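Local coordinates for protein D-lactate dehydrogenase (Fermentative) (Pseudomonas aeruginosa, PDB 6ABJ) that interconverts pyruvate and D-lactate with NADH as cofactor, as a tetrameric, probably allosteric dehydrogenase of the D-isomer specific 2-hydroxyacid family, at residues Arg162-Thr168 with Cys184-Asp190; Leu207-Ala212 with Arg235-Lys240; Leu219-Leu223 with Asn247-Leu253. One frame throughout, in Å; residues are numbered along the deposited sequence.

Contact 1 of 3, residues Arg162-Thr168 with Cys184-Asp190; sequences RVGVIGT and CELLAYD
Arg162 and Glu185 run side by side and point the same way at the start of two adjacent parallel strands, their flat ends turned 89° against each other. Glu185 OE1 lies in the guanidinium plane and takes a nearly straight bond from Arg162 NE (3.2 Å), yet the donor stands well above the carboxylate plane. The extended Glu185 chain, CG anti to the backbone N (chi1 -179°), brings the carboxylate level with NE. On the face of Val163 and Val165, which helix 170-181 covers, Leu186 reaches over to the neighbouring strand: its CD1 meets Val165 CG2 at 3.6 Å, the two side chains slanting across one another, and Val163 CG2 packs against Cys184 CB. Leu187 and Tyr189 lie on the other face with Ile166, whose CG2 comes to the edge of the tyrosine ring at CD2 (4.3 Å). A regular ladder of backbone bonds, such as Leu187 N to Val163 O at 2.8 Å, sets this pairing. Where it ends, Asp190 OD2 accepts a hydrogen bond from the backbone N of Thr168 (2.8 Å) on its anti side, while OD1 is held by the backbone N of Tyr192; Thr168 OG1 bonds Tyr204 OH. Gly167 probably opens the GxGxxG turn; the two strands and helix 170-181 between them form the first beta-alpha-beta unit of the Rossmann fold, with NADH-binding Asp190 at the end of its second strand.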
loop_
_atom_site.group_PDB
_atom_site.type_symbol
_atom_site.label_atom_id
_atom_site.label_comp_id
_atom_site.label_asym_id
_atom_site.label_seq_id
_atom_site.Cartn_x
_atom_site.Cartn_y
_atom_site.Cartn_z
ATOM N N ARG B 162 -12.561 0.526 -30.113
ATOM C CA ARG B 162 -12.489 -0.776 -30.777
ATOM C C ARG B 162 -11.929 -1.799 -29.827
ATOM O O ARG B 162 -10.834 -1.598 -29.287
ATOM C CB ARG B 162 -11.574 -0.670 -32.011
ATOM C CG ARG B 162 -12.255 0.178 -33.073
ATOM C CD ARG B 162 -11.330 0.747 -34.116
ATOM N NE ARG B 162 -12.178 1.631 -34.916
ATOM C CZ ARG B 162 -11.710 2.570 -35.726
ATOM N NH1 ARG B 162 -10.400 2.743 -35.850
ATOM N NH2 ARG B 162 -12.556 3.290 -36.466
ATOM N N VAL B 163 -12.656 -2.886 -29.640
ATOM C CA VAL B 163 -12.304 -3.922 -28.742
ATOM C C VAL B 163 -12.147 -5.183 -29.586
ATOM O O VAL B 163 -13.088 -5.604 -30.238
ATOM C CB VAL B 163 -13.394 -4.106 -27.713
ATOM C CG1 VAL B 163 -13.113 -5.315 -26.838
ATOM C CG2 VAL B 163 -13.539 -2.872 -26.819
ATOM N N GLY B 164 -10.962 -5.762 -29.558
ATOM C CA GLY B 164 -10.655 -6.934 -30.355
ATOM C C GLY B 164 -10.621 -8.180 -29.508
ATOM O O GLY B 164 -9.818 -8.324 -28.567
ATOM N N VAL B 165 -11.487 -9.119 -29.882
ATOM C CA VAL B 165 -11.646 -10.369 -29.190
ATOM C C VAL B 165 -10.988 -11.467 -29.970
ATOM O O VAL B 165 -11.427 -11.792 -31.120
ATOM C CB VAL B 165 -13.117 -10.679 -29.047
ATOM C CG1 VAL B 165 -13.307 -11.935 -28.199
ATOM C CG2 VAL B 165 -13.841 -9.483 -28.468
ATOM N N ILE B 166 -9.945 -12.030 -29.394
ATOM C CA ILE B 166 -9.237 -13.093 -30.019
ATOM C C ILE B 166 -9.732 -14.415 -29.411
ATOM O O ILE B 166 -9.394 -14.779 -28.280
ATOM C CB ILE B 166 -7.729 -12.911 -29.849
ATOM C CG1 ILE B 166 -7.320 -11.637 -30.604
ATOM C CG2 ILE B 166 -6.924 -14.096 -30.428
ATOM C CD1 ILE B 166 -5.888 -11.291 -30.370
ATOM N N GLY B 167 -10.554 -15.118 -30.204
ATOM C CA GLY B 167 -11.163 -16.391 -29.738
ATOM C C GLY B 167 -12.578 -16.133 -29.334
ATOM O O GLY B 167 -12.847 -15.448 -28.340
ATOM N N THR B 168 -13.512 -16.655 -30.116
ATOM C CA THR B 168 -14.914 -16.362 -29.905
ATOM C C THR B 168 -15.723 -17.593 -29.518
ATOM O O THR B 168 -16.910 -17.667 -29.814
ATOM C CB THR B 168 -15.552 -15.627 -31.097
ATOM O OG1 THR B 168 -15.384 -16.382 -32.330
ATOM C CG2 THR B 168 -14.911 -14.249 -31.250
ATOM N N CYS B 184 -19.030 -0.270 -27.417
ATOM C CA CYS B 184 -17.759 -0.444 -28.079
ATOM C C CYS B 184 -18.047 -0.989 -29.482
ATOM O O CYS B 184 -19.068 -1.632 -29.721
ATOM C CB CYS B 184 -16.915 -1.430 -27.310
ATOM S SG CYS B 184 -16.537 -0.889 -25.628
ATOM N N GLU B 185 -17.086 -0.774 -30.356
ATOM C CA GLU B 185 -17.102 -1.357 -31.678
ATOM C C GLU B 185 -16.316 -2.649 -31.562
ATOM O O GLU B 185 -15.081 -2.614 -31.328
ATOM C CB GLU B 185 -16.420 -0.400 -32.646
ATOM C CG GLU B 185 -16.399 -0.910 -34.080
ATOM C CD GLU B 185 -15.690 -0.010 -35.059
ATOM O OE1 GLU B 185 -15.330 1.148 -34.791
ATOM O OE2 GLU B 185 -15.469 -0.541 -36.142
ATOM N N LEU B 186 -16.992 -3.782 -31.771
ATOM C CA LEU B 186 -16.386 -5.095 -31.595
ATOM C C LEU B 186 -15.704 -5.700 -32.843
ATOM O O LEU B 186 -16.367 -5.843 -33.887
ATOM C CB LEU B 186 -17.409 -6.089 -31.161
ATOM C CG LEU B 186 -17.540 -6.253 -29.648
ATOM C CD1 LEU B 186 -16.327 -6.907 -29.042
ATOM C CD2 LEU B 186 -17.775 -4.912 -29.006
ATOM N N LEU B 187 -14.431 -6.082 -32.697
ATOM C CA LEU B 187 -13.626 -6.760 -33.716
ATOM C C LEU B 187 -13.290 -8.125 -33.190
ATOM O O LEU B 187 -13.139 -8.348 -31.990
ATOM C CB LEU B 187 -12.351 -6.008 -34.050
ATOM C CG LEU B 187 -12.508 -4.519 -34.313
ATOM C CD1 LEU B 187 -11.173 -3.931 -34.620
ATOM C CD2 LEU B 187 -13.477 -4.213 -35.415
ATOM N N ALA B 188 -13.231 -9.085 -34.081
ATOM C CA ALA B 188 -13.030 -10.447 -33.665
ATOM C C ALA B 188 -12.169 -11.249 -34.613
ATOM O O ALA B 188 -12.212 -11.085 -35.820
ATOM C CB ALA B 188 -14.380 -11.109 -33.551
ATOM N N TYR B 189 -11.420 -12.159 -34.042
ATOM C CA TYR B 189 -10.668 -13.109 -34.799
ATOM C C TYR B 189 -10.938 -14.493 -34.230
ATOM O O TYR B 189 -10.807 -14.748 -33.021
ATOM C CB TYR B 189 -9.156 -12.851 -34.764
ATOM C CG TYR B 189 -8.424 -14.011 -35.381
ATOM C CD1 TYR B 189 -8.391 -14.192 -36.761
ATOM C CD2 TYR B 189 -7.852 -14.991 -34.567
ATOM C CE1 TYR B 189 -7.799 -15.338 -37.341
ATOM C CE2 TYR B 189 -7.262 -16.118 -35.121
ATOM C CZ TYR B 189 -7.213 -16.281 -36.479
ATOM O OH TYR B 189 -6.615 -17.420 -36.952
ATOM N N ASP B 190 -11.327 -15.423 -35.104
ATOM C CA ASP B 190 -11.411 -16.840 -34.691
ATOM C C ASP B 190 -11.238 -17.680 -35.957
ATOM O O ASP B 190 -11.777 -17.304 -37.006
ATOM C CB ASP B 190 -12.729 -17.174 -33.998
ATOM C CG ASP B 190 -12.701 -18.512 -33.276
ATOM O OD1 ASP B 190 -12.866 -19.580 -33.944
ATOM O OD2 ASP B 190 -12.562 -18.519 -32.031
#

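Contact 2 of 3, residues Leu207-Ala212 with Arg235-Lys240; sequences LDALLA and RLATMK
Leu211 CD1 rests on the aliphatic part of Arg235, 3.6 Å from CG, while its other methyl, CD2, leans on Met239 CG at 3.9 Å. One leucine thus touches both the last turn of helix 233-238, at Arg235, and Met239, the residue that follows the helix. The Arg235 chain, bent at chi2 and chi3, then turns its guanidinium toward helix 207-213, where Leu207 CD2 lies over one face. Asp208 OD1 approaches at the edge, in the guanidinium plane, and forms a salt bridge with Arg235 NH1 (3.2 Å), carboxylate and guanidinium being 64° apart. A water in the same plane ties the polar groups together: it donates to Asp208 OD1 and to Thr238 OG1 and accepts from Arg235 NH1 at 3.0 Å. Thr238 OG1 also bonds the backbone O of Gln234, and with CG2 anti to the backbone N (chi1 of OG1 -53°) the methyl faces the other helix, 3.5 Å from Asp208 O.

Farther along, Leu211 O gathers a CA-H...O contact from Met239 CA (3.2 Å), a weak bond from Lys240 N, and a second water that donates to this oxygen and accepts from Lys240 N. Lys240 itself extends away to a salt bridge with Asp215. Behind this layer, Leu207 and Leu211 press on Ile166 of strand 162-166, and Leu236 on helix 256-265. The contact joins two short helices packed on one face of the parallel sheet, as in the alpha/beta layers of a Rossmann-type NAD-binding domain.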
loop_
_atom_site.group_PDB
_atom_site.type_symbol
_atom_site.label_atom_id
_atom_site.label_comp_id
_atom_site.label_asym_id
_atom_site.label_seq_id
_atom_site.Cartn_x
_atom_site.Cartn_y
_atom_site.Cartn_z
ATOM N N LEU B 207 -6.236 -11.578 -37.930
ATOM C CA LEU B 207 -5.603 -11.356 -36.643
ATOM C C LEU B 207 -4.780 -10.056 -36.723
ATOM O O LEU B 207 -4.810 -9.262 -35.767
ATOM C CB LEU B 207 -4.708 -12.520 -36.260
ATOM C CG LEU B 207 -3.861 -12.458 -35.026
ATOM C CD1 LEU B 207 -4.693 -12.132 -33.784
ATOM C CD2 LEU B 207 -3.076 -13.732 -34.820
ATOM N N ASP B 208 -4.012 -9.911 -37.778
ATOM C CA ASP B 208 -3.073 -8.802 -37.842
ATOM C C ASP B 208 -3.780 -7.445 -37.930
ATOM O O ASP B 208 -3.379 -6.511 -37.264
ATOM C CB ASP B 208 -2.050 -9.016 -38.936
ATOM C CG ASP B 208 -0.959 -10.003 -38.538
ATOM O OD1 ASP B 208 -0.688 -10.252 -37.331
ATOM O OD2 ASP B 208 -0.315 -10.518 -39.433
ATOM N N ALA B 209 -4.930 -7.439 -38.586
ATOM C CA ALA B 209 -5.724 -6.254 -38.688
ATOM C C ALA B 209 -6.446 -5.954 -37.366
ATOM O O ALA B 209 -6.490 -4.797 -36.937
ATOM C CB ALA B 209 -6.709 -6.425 -39.787
ATOM N N LEU B 210 -6.928 -7.002 -36.685
ATOM C CA LEU B 210 -7.439 -6.838 -35.330
ATOM C C LEU B 210 -6.422 -6.160 -34.417
ATOM O O LEU B 210 -6.757 -5.203 -33.694
ATOM C CB LEU B 210 -7.880 -8.164 -34.746
ATOM C CG LEU B 210 -8.538 -8.105 -33.372
ATOM C CD1 LEU B 210 -9.525 -9.292 -33.259
ATOM C CD2 LEU B 210 -7.498 -8.199 -32.311
ATOM N N LEU B 211 -5.190 -6.622 -34.451
ATOM C CA LEU B 211 -4.168 -6.124 -33.579
ATOM C C LEU B 211 -3.857 -4.653 -33.927
ATOM O O LEU B 211 -3.721 -3.768 -33.026
ATOM C CB LEU B 211 -2.973 -7.016 -33.644
ATOM C CG LEU B 211 -3.087 -8.410 -32.968
ATOM C CD1 LEU B 211 -1.857 -9.249 -33.258
ATOM C CD2 LEU B 211 -3.286 -8.350 -31.498
ATOM N N ALA B 212 -3.756 -4.360 -35.198
ATOM C CA ALA B 212 -3.455 -2.944 -35.577
ATOM C C ALA B 212 -4.642 -1.970 -35.284
ATOM O O ALA B 212 -4.405 -0.816 -35.004
ATOM C CB ALA B 212 -3.106 -2.891 -37.030
ATOM N N ARG B 235 3.867 -9.736 -32.608
ATOM C CA ARG B 235 2.472 -9.400 -32.428
ATOM C C ARG B 235 2.337 -8.108 -31.592
ATOM O O ARG B 235 1.487 -7.272 -31.893
ATOM C CB ARG B 235 1.718 -10.543 -31.751
ATOM C CG ARG B 235 1.010 -11.447 -32.738
ATOM C CD ARG B 235 2.018 -12.114 -33.652
ATOM N NE ARG B 235 1.620 -13.480 -33.962
ATOM C CZ ARG B 235 0.861 -13.819 -34.998
ATOM N NH1 ARG B 235 0.419 -12.890 -35.837
ATOM N NH2 ARG B 235 0.546 -15.092 -35.194
ATOM N N LEU B 236 3.161 -7.937 -30.552
ATOM C CA LEU B 236 3.109 -6.680 -29.753
ATOM C C LEU B 236 3.414 -5.480 -30.610
ATOM O O LEU B 236 2.808 -4.400 -30.440
ATOM C CB LEU B 236 4.074 -6.673 -28.552
ATOM C CG LEU B 236 3.663 -7.605 -27.466
ATOM C CD1 LEU B 236 4.803 -7.810 -26.523
ATOM C CD2 LEU B 236 2.397 -7.081 -26.759
ATOM N N ALA B 237 4.419 -5.599 -31.483
ATOM C CA ALA B 237 4.740 -4.469 -32.339
ATOM C C ALA B 237 3.666 -4.202 -33.433
ATOM O O ALA B 237 3.608 -3.125 -33.978
ATOM C CB ALA B 237 6.122 -4.675 -32.968
ATOM N N THR B 238 2.772 -5.162 -33.705
ATOM C CA THR B 238 1.618 -4.984 -34.654
ATOM C C THR B 238 0.517 -4.085 -33.979
ATOM O O THR B 238 -0.134 -3.212 -34.609
ATOM C CB THR B 238 1.087 -6.410 -35.036
ATOM O OG1 THR B 238 2.188 -7.225 -35.523
ATOM C CG2 THR B 238 -0.046 -6.389 -36.056
ATOM N N MET B 239 0.404 -4.227 -32.662
ATOM C CA MET B 239 -0.674 -3.507 -31.932
ATOM C C MET B 239 -0.619 -1.992 -32.088
ATOM O O MET B 239 0.385 -1.442 -32.377
ATOM C CB MET B 239 -0.659 -3.896 -30.481
ATOM C CG MET B 239 -1.057 -5.327 -30.312
ATOM S SD MET B 239 -1.053 -6.039 -28.715
ATOM C CE MET B 239 -2.118 -4.855 -27.862
ATOM N N LYS B 240 -1.742 -1.324 -31.851
ATOM C CA LYS B 240 -1.854 0.135 -31.817
ATOM C C LYS B 240 -1.087 0.716 -30.609
ATOM O O LYS B 240 -1.224 0.224 -29.484
ATOM C CB LYS B 240 -3.320 0.514 -31.704
ATOM C CG LYS B 240 -3.682 1.981 -31.673
ATOM C CD LYS B 240 -5.183 2.067 -31.868
ATOM C CE LYS B 240 -5.683 3.445 -32.230
ATOM N NZ LYS B 240 -7.174 3.384 -32.138
HETATM O O HOH W 1 1.433 -10.091 -36.114
HETATM O O HOH W 2 -3.812 -2.782 -30.570
#

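Contact 3 of 3, residues Leu219-Leu223 with Asn247-Leu253; sequences LHCPL and NTGRGAL
The guanidinium of Arg250 carries the Leu223 side chain over one face: Leu223 CD2 sits 3.5 Å from Arg250 NH1 and almost as near NH2, the two side chains crossing at about a right angle. Bends at chi2 and chi3 fold the arginine back to this position. The imidazole of His220 has a water above one face, 3.2 Å from the ring plane and shifted toward the rim; this water donates to Leu219 O and accepts from Thr248 N, bridging two backbones that share no direct hydrogen bond. A second water, 2.7 Å from His220 ND1, links the ring to Thr248 OG1, which approaches the imidazole obliquely. His220 also meets the ring of Phe175, with NE2 weakly bonded to Ser218.

The third flat group is the amide of Asn247; Leu219 CD1 lies over one face of it, 3.8 Å from CG. Its OD1 accepts from Gly249 N at 2.8 Å, an Asx turn, while ND2 donates in its own plane to Arg250 O (3.1 Å). Leu253 N reaches that oxygen from the opposite face. These bonds fix the rotation of the amide and shape the loop.

Leu253 packs its branches against the 219-223 loop. Its CD1 comes within 3.4 Å of Cys221 O, and CD2 touches Cys221 SG (3.9 Å); Leu223 CD2 closes the patch against Ala252 CB.

Thr248 is an NADH-binding residue and lies close to Asp274, another, while its side chain leans on helix 118-134. The two loops lie at the carboxyl ends of neighbouring strands 216-219 and 243-247 in the parallel sheet, with strand 162-166 beside Leu219 and Cys221 and helix 256-265 just after Leu253.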
loop_
_atom_site.group_PDB
_atom_site.type_symbol
_atom_site.label_atom_id
_atom_site.label_comp_id
_atom_site.label_asym_id
_atom_site.label_seq_id
_atom_site.Cartn_x
_atom_site.Cartn_y
_atom_site.Cartn_z
ATOM N N LEU B 219 -7.593 -11.766 -24.903
ATOM C CA LEU B 219 -7.343 -13.127 -25.345
ATOM C C LEU B 219 -8.330 -14.111 -24.711
ATOM O O LEU B 219 -8.453 -14.210 -23.474
ATOM C CB LEU B 219 -5.926 -13.541 -25.011
ATOM C CG LEU B 219 -4.855 -12.599 -25.476
ATOM C CD1 LEU B 219 -3.456 -12.941 -24.983
ATOM C CD2 LEU B 219 -4.819 -12.588 -26.991
ATOM N N HIS B 220 -9.010 -14.859 -25.580
ATOM C CA HIS B 220 -9.873 -15.931 -25.137
ATOM C C HIS B 220 -9.788 -17.199 -26.004
ATOM O O HIS B 220 -10.719 -17.984 -26.007
ATOM C CB HIS B 220 -11.296 -15.447 -25.143
ATOM C CG HIS B 220 -11.494 -14.220 -24.319
ATOM N ND1 HIS B 220 -11.730 -14.254 -22.957
ATOM C CD2 HIS B 220 -11.460 -12.918 -24.674
ATOM C CE1 HIS B 220 -11.846 -13.019 -22.517
ATOM N NE2 HIS B 220 -11.705 -12.197 -23.547
ATOM N N CYS B 221 -8.683 -17.402 -26.699
ATOM C CA CYS B 221 -8.546 -18.594 -27.517
ATOM C C CYS B 221 -7.889 -19.711 -26.696
ATOM O O CYS B 221 -7.070 -19.425 -25.790
ATOM C CB CYS B 221 -7.727 -18.277 -28.747
ATOM S SG CYS B 221 -6.138 -17.478 -28.321
ATOM N N PRO B 222 -8.225 -20.994 -27.016
ATOM C CA PRO B 222 -7.515 -22.128 -26.445
ATOM C C PRO B 222 -6.028 -22.090 -26.699
ATOM O O PRO B 222 -5.539 -21.555 -27.735
ATOM C CB PRO B 222 -8.158 -23.352 -27.179
ATOM C CG PRO B 222 -9.560 -22.888 -27.462
ATOM C CD PRO B 222 -9.349 -21.435 -27.875
ATOM N N LEU B 223 -5.271 -22.645 -25.753
ATOM C CA LEU B 223 -3.834 -22.790 -25.951
ATOM C C LEU B 223 -3.533 -24.079 -26.759
ATOM O O LEU B 223 -3.942 -25.153 -26.354
ATOM C CB LEU B 223 -3.074 -22.831 -24.599
ATOM C CG LEU B 223 -1.588 -23.221 -24.685
ATOM C CD1 LEU B 223 -0.776 -22.175 -25.415
ATOM C CD2 LEU B 223 -0.992 -23.506 -23.294
ATOM N N ASN B 247 -5.121 -10.618 -20.766
ATOM C CA ASN B 247 -5.030 -12.066 -20.897
ATOM C C ASN B 247 -5.631 -12.731 -19.687
ATOM O O ASN B 247 -5.014 -12.830 -18.598
ATOM C CB ASN B 247 -3.601 -12.541 -21.079
ATOM C CG ASN B 247 -3.553 -14.046 -21.394
ATOM O OD1 ASN B 247 -4.593 -14.644 -21.706
ATOM N ND2 ASN B 247 -2.399 -14.631 -21.263
ATOM N N THR B 248 -6.883 -13.145 -19.847
ATOM C CA THR B 248 -7.497 -14.108 -18.904
ATOM C C THR B 248 -7.538 -15.552 -19.461
ATOM O O THR B 248 -8.193 -16.368 -18.866
ATOM C CB THR B 248 -8.900 -13.661 -18.515
ATOM O OG1 THR B 248 -9.731 -13.597 -19.701
ATOM C CG2 THR B 248 -8.870 -12.239 -17.855
ATOM N N GLY B 249 -6.901 -15.833 -20.583
ATOM C CA GLY B 249 -7.013 -17.157 -21.276
ATOM C C GLY B 249 -6.059 -18.222 -20.707
ATOM O O GLY B 249 -6.413 -18.935 -19.832
ATOM N N ARG B 250 -4.831 -18.238 -21.126
ATOM C CA ARG B 250 -3.810 -19.118 -20.532
ATOM C C ARG B 250 -2.506 -18.402 -20.622
ATOM O O ARG B 250 -2.267 -17.673 -21.554
ATOM C CB ARG B 250 -3.655 -20.463 -21.339
ATOM C CG ARG B 250 -4.843 -21.419 -21.261
ATOM C CD ARG B 250 -4.978 -22.200 -19.947
ATOM N NE ARG B 250 -3.703 -22.821 -19.606
ATOM C CZ ARG B 250 -3.139 -23.840 -20.278
ATOM N NH1 ARG B 250 -3.725 -24.397 -21.341
ATOM N NH2 ARG B 250 -1.956 -24.309 -19.882
ATOM N N GLY B 251 -1.643 -18.625 -19.644
ATOM C CA GLY B 251 -0.377 -17.908 -19.545
ATOM C C GLY B 251 0.456 -17.964 -20.772
ATOM O O GLY B 251 1.006 -16.949 -21.233
ATOM N N ALA B 252 0.491 -19.146 -21.380
ATOM C CA ALA B 252 1.409 -19.365 -22.497
ATOM C C ALA B 252 0.941 -18.706 -23.789
ATOM O O ALA B 252 1.621 -18.815 -24.797
ATOM C CB ALA B 252 1.662 -20.896 -22.707
ATOM N N LEU B 253 -0.238 -18.074 -23.797
ATOM C CA LEU B 253 -0.691 -17.305 -25.003
ATOM C C LEU B 253 0.195 -16.132 -25.274
ATOM O O LEU B 253 0.231 -15.579 -26.371
ATOM C CB LEU B 253 -2.149 -16.854 -24.863
ATOM C CG LEU B 253 -3.225 -17.918 -24.818
ATOM C CD1 LEU B 253 -4.614 -17.336 -24.624
ATOM C CD2 LEU B 253 -3.247 -18.821 -26.073
HETATM O O HOH W 3 -8.751 -12.159 -21.738
HETATM O O HOH W 4 -10.859 -16.055 -21.080
#

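Overall arrangement
All three contacts belong to the NAD-binding domain and are built on its parallel sheet. Contact 1 pairs two of its strands and closes before the others open; contacts 2 and 3 alternate along the chain, since each of strands 216-219 and 243-247 leads from a segment of contact 2 into one of contact 3. Contact 2 touches contact 1, centres about 12 Å apart, through Leu207 and Leu210 on Ile166 and Tyr189. Contacts 1 and 3, centres about 14 Å apart, share a probable hydrogen bond from His220 N to Ile166 O. Contacts 2 and 3 do not touch. Contacts 1 and 3 bring NADH-binding residues to the strand ends, while contact 2 packs helices on one face.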